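Side-chain contacts in RNase NGR3 (Nicotiana glutinosa, PDB 1VD3), which probably cleaves RNA as a ribonuclease of the T2 family and binds the nucleotide 2'-UMP in its pocket: residues Phe11-Gln16 / Thr185-Cys190; Lys78-Leu83 / Arg110-Ala115; Ser123-Asn128 / Val176-Asp181. All blocks are in the same frame, centred on the assembly; numbering follows the deposited sequence.

Interaction 1 of 3, residues Phe11-Gln16 / Thr185-Cys190; sequences FYFVQQ and TDFIDC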
loop_
_atom_site.group_PDB
_atom_site.type_symbol
_atom_site.label_atom_id
_atom_site.label_comp_id
_atom_site.label_asym_id
_atom_site.label_seq_id
_atom_site.Cartn_x
_atom_site.Cartn_y
_atom_site.Cartn_z
ATOM N N PHE A 11 10.276 1.965 -7.807
ATOM C CA PHE A 11 9.581 1.884 -6.527
ATOM C C PHE A 11 8.410 0.937 -6.623
ATOM O O PHE A 11 7.714 0.901 -7.632
ATOM C CB PHE A 11 8.920 3.205 -6.115
ATOM C CG PHE A 11 9.859 4.286 -5.710
ATOM C CD1 PHE A 11 10.233 5.268 -6.620
ATOM C CD2 PHE A 11 10.279 4.394 -4.388
ATOM C CE1 PHE A 11 11.006 6.355 -6.219
ATOM C CE2 PHE A 11 11.055 5.477 -3.975
ATOM C CZ PHE A 11 11.417 6.461 -4.892
ATOM N N TYR A 12 8.179 0.190 -5.554
ATOM C CA TYR A 12 6.985 -0.626 -5.476
ATOM C C TYR A 12 6.120 0.310 -4.626
ATOM O O TYR A 12 6.561 0.740 -3.558
ATOM C CB TYR A 12 7.227 -1.901 -4.675
ATOM C CG TYR A 12 7.567 -3.109 -5.504
ATOM C CD1 TYR A 12 8.552 -4.005 -5.085
ATOM C CD2 TYR A 12 6.884 -3.381 -6.689
ATOM C CE1 TYR A 12 8.843 -5.141 -5.827
ATOM C CE2 TYR A 12 7.171 -4.517 -7.437
ATOM C CZ TYR A 12 8.152 -5.390 -6.997
ATOM O OH TYR A 12 8.438 -6.520 -7.733
ATOM N N PHE A 13 4.938 0.680 -5.107
ATOM C CA PHE A 13 4.045 1.507 -4.303
ATOM C C PHE A 13 3.016 0.489 -3.826
ATOM O O PHE A 13 2.261 -0.081 -4.625
ATOM C CB PHE A 13 3.384 2.622 -5.126
ATOM C CG PHE A 13 2.353 3.407 -4.353
ATOM C CD1 PHE A 13 2.668 3.962 -3.111
ATOM C CD2 PHE A 13 1.070 3.580 -4.856
ATOM C CE1 PHE A 13 1.720 4.676 -2.385
ATOM C CE2 PHE A 13 0.110 4.295 -4.136
ATOM C CZ PHE A 13 0.437 4.843 -2.899
ATOM N N VAL A 14 3.019 0.243 -2.522
ATOM C CA VAL A 14 2.158 -0.759 -1.918
ATOM C C VAL A 14 1.010 -0.187 -1.100
ATOM O O VAL A 14 1.218 0.571 -0.150
ATOM C CB VAL A 14 2.988 -1.696 -1.002
ATOM C CG1 VAL A 14 2.163 -2.916 -0.606
ATOM C CG2 VAL A 14 4.289 -2.106 -1.707
ATOM N N GLN A 15 -0.201 -0.569 -1.484
ATOM C CA GLN A 15 -1.398 -0.137 -0.791
ATOM C C GLN A 15 -2.060 -1.388 -0.247
ATOM O O GLN A 15 -1.821 -2.494 -0.739
ATOM C CB GLN A 15 -2.359 0.557 -1.756
ATOM C CG GLN A 15 -1.813 1.843 -2.356
ATOM C CD GLN A 15 -2.801 2.496 -3.297
ATOM O OE1 GLN A 15 -3.803 3.069 -2.865
ATOM N NE2 GLN A 15 -2.531 2.400 -4.594
ATOM N N GLN A 16 -2.883 -1.232 0.778
ATOM C CA GLN A 16 -3.571 -2.400 1.287
ATOM C C GLN A 16 -5.022 -2.104 1.591
ATOM O O GLN A 16 -5.432 -0.944 1.695
ATOM C CB GLN A 16 -2.875 -2.976 2.520
ATOM C CG GLN A 16 -2.957 -2.173 3.785
ATOM C CD GLN A 16 -2.656 -3.038 5.008
ATOM O OE1 GLN A 16 -1.789 -3.915 4.967
ATOM N NE2 GLN A 16 -3.365 -2.789 6.097
ATOM N N THR A 185 8.119 10.229 -10.464
ATOM C CA THR A 185 7.334 11.108 -11.319
ATOM C C THR A 185 5.995 10.506 -11.731
ATOM O O THR A 185 4.972 11.191 -11.706
ATOM C CB THR A 185 8.122 11.492 -12.582
ATOM O OG1 THR A 185 9.252 12.292 -12.211
ATOM C CG2 THR A 185 7.242 12.281 -13.547
ATOM N N ASP A 186 5.995 9.230 -12.100
ATOM C CA ASP A 186 4.754 8.595 -12.519
ATOM C C ASP A 186 4.785 7.069 -12.429
ATOM O O ASP A 186 5.826 6.463 -12.169
ATOM C CB ASP A 186 4.432 9.036 -13.951
ATOM C CG ASP A 186 3.120 8.472 -14.465
ATOM O OD1 ASP A 186 2.126 8.467 -13.705
ATOM O OD2 ASP A 186 3.082 8.045 -15.640
ATOM N N PHE A 187 3.627 6.455 -12.629
ATOM C CA PHE A 187 3.520 5.004 -12.602
ATOM C C PHE A 187 4.187 4.478 -13.863
ATOM O O PHE A 187 4.162 5.133 -14.906
ATOM C CB PHE A 187 2.052 4.568 -12.592
ATOM C CG PHE A 187 1.345 4.812 -11.285
ATOM C CD1 PHE A 187 0.222 5.637 -11.227
ATOM C CD2 PHE A 187 1.790 4.202 -10.115
ATOM C CE1 PHE A 187 -0.449 5.848 -10.022
ATOM C CE2 PHE A 187 1.125 4.408 -8.904
ATOM C CZ PHE A 187 0.004 5.233 -8.860
ATOM N N ILE A 188 4.782 3.298 -13.760
ATOM C CA ILE A 188 5.444 2.661 -14.892
ATOM C C ILE A 188 5.063 1.193 -14.869
ATOM O O ILE A 188 4.453 0.724 -13.909
ATOM C CB ILE A 188 6.978 2.745 -14.775
ATOM C CG1 ILE A 188 7.428 2.138 -13.445
ATOM C CG2 ILE A 188 7.434 4.180 -14.899
ATOM C CD1 ILE A 188 8.921 1.905 -13.345
ATOM N N ASP A 189 5.402 0.464 -15.926
ATOM C CA ASP A 189 5.111 -0.961 -15.936
ATOM C C ASP A 189 6.151 -1.580 -15.009
ATOM O O ASP A 189 7.331 -1.217 -15.060
ATOM C CB ASP A 189 5.254 -1.547 -17.348
ATOM C CG ASP A 189 4.232 -0.983 -18.324
ATOM O OD1 ASP A 189 3.033 -0.954 -17.984
ATOM O OD2 ASP A 189 4.627 -0.576 -19.438
ATOM N N CYS A 190 5.724 -2.487 -14.141
ATOM C CA CYS A 190 6.663 -3.119 -13.230
ATOM C C CYS A 190 7.670 -3.957 -14.015
ATOM O O CYS A 190 7.288 -4.732 -14.894
ATOM C CB CYS A 190 5.931 -4.026 -12.243
ATOM S SG CYS A 190 5.067 -3.191 -10.874
#
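The central antiparallel sheet of the RNase T2 fold brings Tyr12 and Phe13 of strand 10-16 close to Cys190 and Phe187 of segment 185-190. Strand 171-181 pairs with strand 10-16 and also with the short strand 187-188, so the two segments meet across it through side chains. No hydrogen bond joins them. Tyr12 and Phe13 are consecutive in their strand, and their side chains leave it on opposite faces of the sheet. This gives two separate touches.

On one face the Tyr12 ring receives sulfur at its rim. Cys190 SG lies near the ring plane, 4.2 Å from Tyr12 CE2. The CB of Tyr12 points away from segment 185-190, and it is the ring that comes back to the sulfur. Tyr12 also belongs to the pocket of the bound 2'-UMP, and its hydroxyl is hydrogen-bonded to Ile192 O. Cys190 SG is held in turn by its disulfide to Cys179.

On the other face the Phe13 and Phe187 side chains approach at a slant. Phe13 CD2 meets Phe187 CE2 at 4.1 Å. The Phe13 carbon comes in at the edge of the Phe187 ring, near its plane. With CG anti to its own N (chi1 174°), the Phe13 ring stands beside its carbonyl carbon, and its CD2 edge is turned to Phe187. Both contacts are apolar and small, with 131 Å² buried in all.

Helix 109-123 covers the phenylalanine side, where Phe119 touches Phe13 and meets Phe187 edge-to-face. Strand 41-48 pairs with strand 10-16 along the border away from strand 171-181.

Interaction 2 of 3, residues Lys78-Leu83 / Arg110-Ala115; sequences KNWPSL and RAYFQA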
loop_
_atom_site.group_PDB
_atom_site.type_symbol
_atom_site.label_atom_id
_atom_site.label_comp_id
_atom_site.label_asym_id
_atom_site.label_seq_id
_atom_site.Cartn_x
_atom_site.Cartn_y
_atom_site.Cartn_z
ATOM N N LYS A 78 -5.303 9.082 8.240
ATOM C CA LYS A 78 -6.432 8.478 7.542
ATOM C C LYS A 78 -6.079 7.688 6.286
ATOM O O LYS A 78 -6.793 6.756 5.927
ATOM C CB LYS A 78 -7.470 9.546 7.190
ATOM C CG LYS A 78 -8.227 10.087 8.396
ATOM C CD LYS A 78 -9.462 10.859 7.973
ATOM C CE LYS A 78 -10.249 11.351 9.181
ATOM N NZ LYS A 78 -11.520 12.026 8.783
ATOM N N ASN A 79 -4.988 8.051 5.620
ATOM C CA ASN A 79 -4.600 7.356 4.395
ATOM C C ASN A 79 -3.393 6.438 4.545
ATOM O O ASN A 79 -3.063 5.689 3.621
ATOM C CB ASN A 79 -4.323 8.363 3.273
ATOM C CG ASN A 79 -5.554 9.161 2.885
ATOM O OD1 ASN A 79 -6.662 8.628 2.819
ATOM N ND2 ASN A 79 -5.361 10.445 2.613
ATOM N N TRP A 80 -2.744 6.499 5.705
ATOM C CA TRP A 80 -1.569 5.674 5.977
ATOM C C TRP A 80 -1.579 5.260 7.448
ATOM O O TRP A 80 -0.588 5.425 8.166
ATOM C CB TRP A 80 -0.301 6.474 5.685
ATOM C CG TRP A 80 0.931 5.640 5.511
ATOM C CD1 TRP A 80 1.178 4.408 6.050
ATOM C CD2 TRP A 80 2.092 5.990 4.754
ATOM N NE1 TRP A 80 2.428 3.968 5.668
ATOM C CE2 TRP A 80 3.009 4.922 4.875
ATOM C CE3 TRP A 80 2.450 7.107 3.985
ATOM C CZ2 TRP A 80 4.264 4.938 4.253
ATOM C CZ3 TRP A 80 3.699 7.123 3.367
ATOM C CH2 TRP A 80 4.590 6.043 3.507
ATOM N N PRO A 81 -2.701 4.702 7.915
ATOM C CA PRO A 81 -2.816 4.281 9.310
ATOM C C PRO A 81 -2.028 3.028 9.660
ATOM O O PRO A 81 -1.645 2.250 8.785
ATOM C CB PRO A 81 -4.310 4.048 9.458
ATOM C CG PRO A 81 -4.647 3.421 8.136
ATOM C CD PRO A 81 -3.908 4.318 7.156
ATOM N N SER A 82 -1.768 2.852 10.950
ATOM C CA SER A 82 -1.100 1.652 11.425
ATOM C C SER A 82 -2.219 0.821 12.037
ATOM O O SER A 82 -2.968 1.313 12.877
ATOM C CB SER A 82 -0.066 1.972 12.502
ATOM O OG SER A 82 0.435 0.769 13.057
ATOM N N LEU A 83 -2.348 -0.428 11.609
ATOM C CA LEU A 83 -3.394 -1.296 12.133
ATOM C C LEU A 83 -2.825 -2.286 13.141
ATOM O O LEU A 83 -3.525 -3.179 13.611
ATOM C CB LEU A 83 -4.069 -2.053 10.991
ATOM C CG LEU A 83 -4.715 -1.180 9.912
ATOM C CD1 LEU A 83 -5.375 -2.068 8.858
ATOM C CD2 LEU A 83 -5.732 -0.250 10.548
ATOM N N ARG A 110 9.752 15.119 3.356
ATOM C CA ARG A 110 8.425 15.572 2.967
ATOM C C ARG A 110 8.040 15.095 1.564
ATOM O O ARG A 110 6.883 14.754 1.311
ATOM C CB ARG A 110 8.334 17.099 3.049
ATOM C CG ARG A 110 6.924 17.619 2.851
ATOM C CD ARG A 110 6.860 19.140 2.929
ATOM N NE ARG A 110 5.514 19.613 2.620
ATOM C CZ ARG A 110 4.529 19.729 3.507
ATOM N NH1 ARG A 110 4.725 19.414 4.784
ATOM N NH2 ARG A 110 3.337 20.148 3.106
ATOM N N ALA A 111 9.015 15.059 0.659
ATOM C CA ALA A 111 8.767 14.632 -0.715
ATOM C C ALA A 111 8.365 13.167 -0.742
ATOM O O ALA A 111 7.516 12.762 -1.539
ATOM C CB ALA A 111 10.018 14.846 -1.569
ATOM N N TYR A 112 8.987 12.379 0.132
ATOM C CA TYR A 112 8.702 10.950 0.228
ATOM C C TYR A 112 7.252 10.715 0.641
ATOM O O TYR A 112 6.521 9.951 0.009
ATOM C CB TYR A 112 9.633 10.295 1.260
ATOM C CG TYR A 112 9.401 8.808 1.447
ATOM C CD1 TYR A 112 9.812 7.886 0.478
ATOM C CD2 TYR A 112 8.751 8.328 2.578
ATOM C CE1 TYR A 112 9.574 6.520 0.638
ATOM C CE2 TYR A 112 8.506 6.970 2.749
ATOM C CZ TYR A 112 8.918 6.072 1.774
ATOM O OH TYR A 112 8.654 4.736 1.936
ATOM N N PHE A 113 6.829 11.360 1.719
ATOM C CA PHE A 113 5.458 11.165 2.163
ATOM C C PHE A 113 4.427 11.780 1.216
ATOM O O PHE A 113 3.360 11.204 0.995
ATOM C CB PHE A 113 5.296 11.686 3.593
ATOM C CG PHE A 113 5.964 10.814 4.612
ATOM C CD1 PHE A 113 7.263 11.071 5.033
ATOM C CD2 PHE A 113 5.313 9.684 5.104
ATOM C CE1 PHE A 113 7.908 10.210 5.930
ATOM C CE2 PHE A 113 5.948 8.819 5.998
ATOM C CZ PHE A 113 7.250 9.085 6.410
ATOM N N GLN A 114 4.754 12.927 0.630
ATOM C CA GLN A 114 3.832 13.575 -0.299
ATOM C C GLN A 114 3.655 12.686 -1.531
ATOM O O GLN A 114 2.556 12.547 -2.054
ATOM C CB GLN A 114 4.372 14.940 -0.724
ATOM C CG GLN A 114 3.400 15.738 -1.572
ATOM C CD GLN A 114 2.202 16.217 -0.778
ATOM O OE1 GLN A 114 2.340 17.007 0.156
ATOM N NE2 GLN A 114 1.016 15.741 -1.143
ATOM N N ALA A 115 4.747 12.084 -1.982
ATOM C CA ALA A 115 4.705 11.195 -3.135
ATOM C C ALA A 115 3.732 10.048 -2.869
ATOM O O ALA A 115 2.880 9.747 -3.697
ATOM C CB ALA A 115 6.101 10.641 -3.423
#
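Trp80 sets the six-membered ring of its indole against Phe113 and Tyr112 of helix 109-123, one over a face and one at the edge. The Trp80 and Phe113 side chains cross at about a right angle. Their rings are oblique, with planes at 44° and centroids 5.3 Å apart. The CD2-CE2 edge of Phe113 comes to the indole, with CE2 over one face: Trp80 CZ3 is 3.5 Å from Phe113 CD2, and Trp80 CH2 is 4.0 Å from Phe113 CE2. Tyr112 comes to the rim instead. Its CE2 lies near the indole plane, 4.1 Å from Trp80 CH2.

The two helix rings also brace each other. Tyr112 CD2 sits 3.9 Å above the plane of the Phe113 ring, over its centre. Trp80 is the first residue to leave helical geometry after helix 73-79. Its CG is anti to the backbone N (chi1 -162°), and the indole reaches from this helix end across to helix 109-123.

Helix 91-102 adds Trp94, edge-to-face with the indole, and Phe93, whose ring is nearly perpendicular to it. Tyr112 touches His101 and Trp80 touches Glu97, both predicted active-site residues, so the cluster probably backs the catalytic centre. Replacing Trp80 by an alanine would probably leave a gap beside Phe113 and Tyr112 and allow the Phe113 ring to turn.

Every touch across the contact is carbon on carbon. The polar atoms look elsewhere: Tyr112 OH is hydrogen-bonded to Leu45 O, and Trp80 NE1 makes a weak hydrogen bond to His43 O. Cohesion here therefore rests on dispersion and ring shape, not on a directed bond.

Interaction 3 of 3, residues Ser123-Asn128 / Val176-Asp181; sequences SNLLEN and VYLCVD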
loop_
_atom_site.group_PDB
_atom_site.type_symbol
_atom_site.label_atom_id
_atom_site.label_comp_id
_atom_site.label_asym_id
_atom_site.label_seq_id
_atom_site.Cartn_x
_atom_site.Cartn_y
_atom_site.Cartn_z
ATOM N N SER A 123 -3.754 6.641 -8.147
ATOM C CA SER A 123 -4.142 5.266 -8.446
ATOM C C SER A 123 -5.647 5.077 -8.284
ATOM O O SER A 123 -6.234 4.218 -8.930
ATOM C CB SER A 123 -3.370 4.276 -7.568
ATOM O OG SER A 123 -3.694 4.425 -6.202
ATOM N N ASN A 124 -6.254 5.868 -7.404
ATOM C CA ASN A 124 -7.706 5.849 -7.203
ATOM C C ASN A 124 -8.299 4.439 -7.309
ATOM O O ASN A 124 -9.255 4.213 -8.054
ATOM C CB ASN A 124 -8.325 6.768 -8.266
ATOM C CG ASN A 124 -9.716 7.240 -7.909
ATOM O OD1 ASN A 124 -9.979 7.636 -6.774
ATOM N ND2 ASN A 124 -10.613 7.227 -8.890
ATOM N N LEU A 125 -7.746 3.500 -6.545
ATOM C CA LEU A 125 -8.188 2.107 -6.598
ATOM C C LEU A 125 -9.663 1.836 -6.309
ATOM O O LEU A 125 -10.327 1.134 -7.072
ATOM C CB LEU A 125 -7.337 1.250 -5.657
ATOM C CG LEU A 125 -5.819 1.228 -5.886
ATOM C CD1 LEU A 125 -5.188 0.258 -4.901
ATOM C CD2 LEU A 125 -5.498 0.814 -7.319
ATOM N N LEU A 126 -10.164 2.370 -5.203
ATOM C CA LEU A 126 -11.556 2.154 -4.816
ATOM C C LEU A 126 -12.525 2.547 -5.925
ATOM O O LEU A 126 -13.416 1.777 -6.290
ATOM C CB LEU A 126 -11.878 2.950 -3.549
ATOM C CG LEU A 126 -13.222 2.669 -2.871
ATOM C CD1 LEU A 126 -13.264 1.226 -2.386
ATOM C CD2 LEU A 126 -13.408 3.625 -1.699
ATOM N N GLU A 127 -12.341 3.749 -6.461
ATOM C CA GLU A 127 -13.201 4.254 -7.523
ATOM C C GLU A 127 -13.010 3.529 -8.854
ATOM O O GLU A 127 -13.964 3.356 -9.617
ATOM C CB GLU A 127 -12.966 5.752 -7.704
ATOM C CG GLU A 127 -13.266 6.563 -6.452
ATOM C CD GLU A 127 -14.714 6.440 -6.012
ATOM O OE1 GLU A 127 -15.604 6.839 -6.793
ATOM O OE2 GLU A 127 -14.959 5.945 -4.889
ATOM N N ASN A 128 -11.785 3.108 -9.147
ATOM C CA ASN A 128 -11.558 2.391 -10.393
ATOM C C ASN A 128 -12.313 1.068 -10.351
ATOM O O ASN A 128 -12.826 0.600 -11.370
ATOM C CB ASN A 128 -10.065 2.142 -10.620
ATOM C CG ASN A 128 -9.365 3.341 -11.229
ATOM O OD1 ASN A 128 -9.875 3.957 -12.167
ATOM N ND2 ASN A 128 -8.187 3.673 -10.708
ATOM N N VAL A 176 -2.137 -4.268 -2.920
ATOM C CA VAL A 176 -2.030 -3.994 -4.344
ATOM C C VAL A 176 -0.707 -3.305 -4.614
ATOM O O VAL A 176 -0.409 -2.264 -4.025
ATOM C CB VAL A 176 -3.177 -3.079 -4.830
ATOM C CG1 VAL A 176 -3.012 -2.787 -6.318
ATOM C CG2 VAL A 176 -4.520 -3.752 -4.569
ATOM N N TYR A 177 0.084 -3.897 -5.501
ATOM C CA TYR A 177 1.384 -3.345 -5.851
ATOM C C TYR A 177 1.366 -2.705 -7.229
ATOM O O TYR A 177 0.899 -3.307 -8.191
ATOM C CB TYR A 177 2.460 -4.441 -5.868
ATOM C CG TYR A 177 2.760 -5.098 -4.537
ATOM C CD1 TYR A 177 1.785 -5.824 -3.864
ATOM C CD2 TYR A 177 4.047 -5.050 -3.989
ATOM C CE1 TYR A 177 2.070 -6.493 -2.681
ATOM C CE2 TYR A 177 4.347 -5.720 -2.804
ATOM C CZ TYR A 177 3.351 -6.442 -2.156
ATOM O OH TYR A 177 3.622 -7.121 -0.987
ATOM N N LEU A 178 1.891 -1.489 -7.310
ATOM C CA LEU A 178 2.015 -0.767 -8.572
ATOM C C LEU A 178 3.448 -0.251 -8.570
ATOM O O LEU A 178 4.042 -0.085 -7.506
ATOM C CB LEU A 178 1.027 0.405 -8.636
ATOM C CG LEU A 178 -0.440 0.028 -8.878
ATOM C CD1 LEU A 178 -1.319 1.254 -8.721
ATOM C CD2 LEU A 178 -0.591 -0.559 -10.277
ATOM N N CYS A 179 4.018 -0.013 -9.746
ATOM C CA CYS A 179 5.384 0.482 -9.811
ATOM C C CYS A 179 5.450 1.941 -10.216
ATOM O O CYS A 179 4.636 2.411 -11.009
ATOM C CB CYS A 179 6.217 -0.383 -10.761
ATOM S SG CYS A 179 6.490 -2.022 -10.024
ATOM N N VAL A 180 6.412 2.653 -9.632
ATOM C CA VAL A 180 6.626 4.069 -9.905
ATOM C C VAL A 180 8.087 4.224 -10.316
ATOM O O VAL A 180 8.957 3.530 -9.785
ATOM C CB VAL A 180 6.342 4.917 -8.636
ATOM C CG1 VAL A 180 6.692 6.376 -8.880
ATOM C CG2 VAL A 180 4.877 4.781 -8.246
ATOM N N ASP A 181 8.369 5.121 -11.260
ATOM C CA ASP A 181 9.753 5.299 -11.697
ATOM C C ASP A 181 10.629 5.846 -10.576
ATOM O O ASP A 181 10.135 6.446 -9.618
ATOM C CB ASP A 181 9.835 6.225 -12.911
ATOM C CG ASP A 181 9.757 7.681 -12.532
ATOM O OD1 ASP A 181 8.663 8.141 -12.150
ATOM O OD2 ASP A 181 10.802 8.361 -12.610
#
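Ser123 OG is hydrogen-bonded to three groups, while its CB touches Leu178 of the sheet. The oxygen accepts from Gln15 NE2, and its single hydrogen is shared between, or alternates over, Phe119 O and Arg120 O. This is helix-on-sheet packing in the alpha+beta RNase T2 fold. The end of helix 109-123 and the start of helix 125-131 rest on strand 171-181. The hydroxyl of Ser123 stands between its backbone N and carbonyl carbon (chi1 65°), turned back to the carbonyls of its own helix. The methylene is left to meet Leu178 CD1 at 3.8 Å. A buried polar group is thus satisfied inside an apolar contact.

Asn124 links the two helices with a positive phi of 37°, and the chain turns there. Leu125 follows and points at the sheet. Val176 and Leu178, two residues apart, face it from the same side of the strand. Leu125 and Val176 meet tip to tip. Leu125 CD1 sits on the side of Val176 CB away from CA, 3.9 Å from CB and about as near to both CG1 and CG2.

Helix 144-155 adds Ile151 against Leu125 and Val176, and Val155 against Leu178. Pro159 also touches both strand residues. No hydrogen bond crosses between the segments.

The other methyl of Leu125 leans to Leu178, two residues on; its CD2 stands farther off, 4.4 Å from Leu178 CD1.

Overall arrangement
Interaction 1 opens first, on strand 10-16, and closes last, at 185-190, so its loop takes in most of the chain. Within that loop the other two follow in series. Interaction 2 runs from the end of helix 73-79 to helix 109-123. Interaction 3 starts where that helix ends and closes on strand 171-181. None of the three loops cross. Interactions 1 and 3 share the sheet: their centres are 7 Å apart, and the Cys179-Cys190 disulfide and a probable hydrogen bond from Phe13 N to Leu178 O join them. Interaction 2 lies farther off, its centre 14 Å from that of interaction 1, and touches it where Gln16 packs on Leu83. Helix 109-123 spans from interaction 2 to interaction 3.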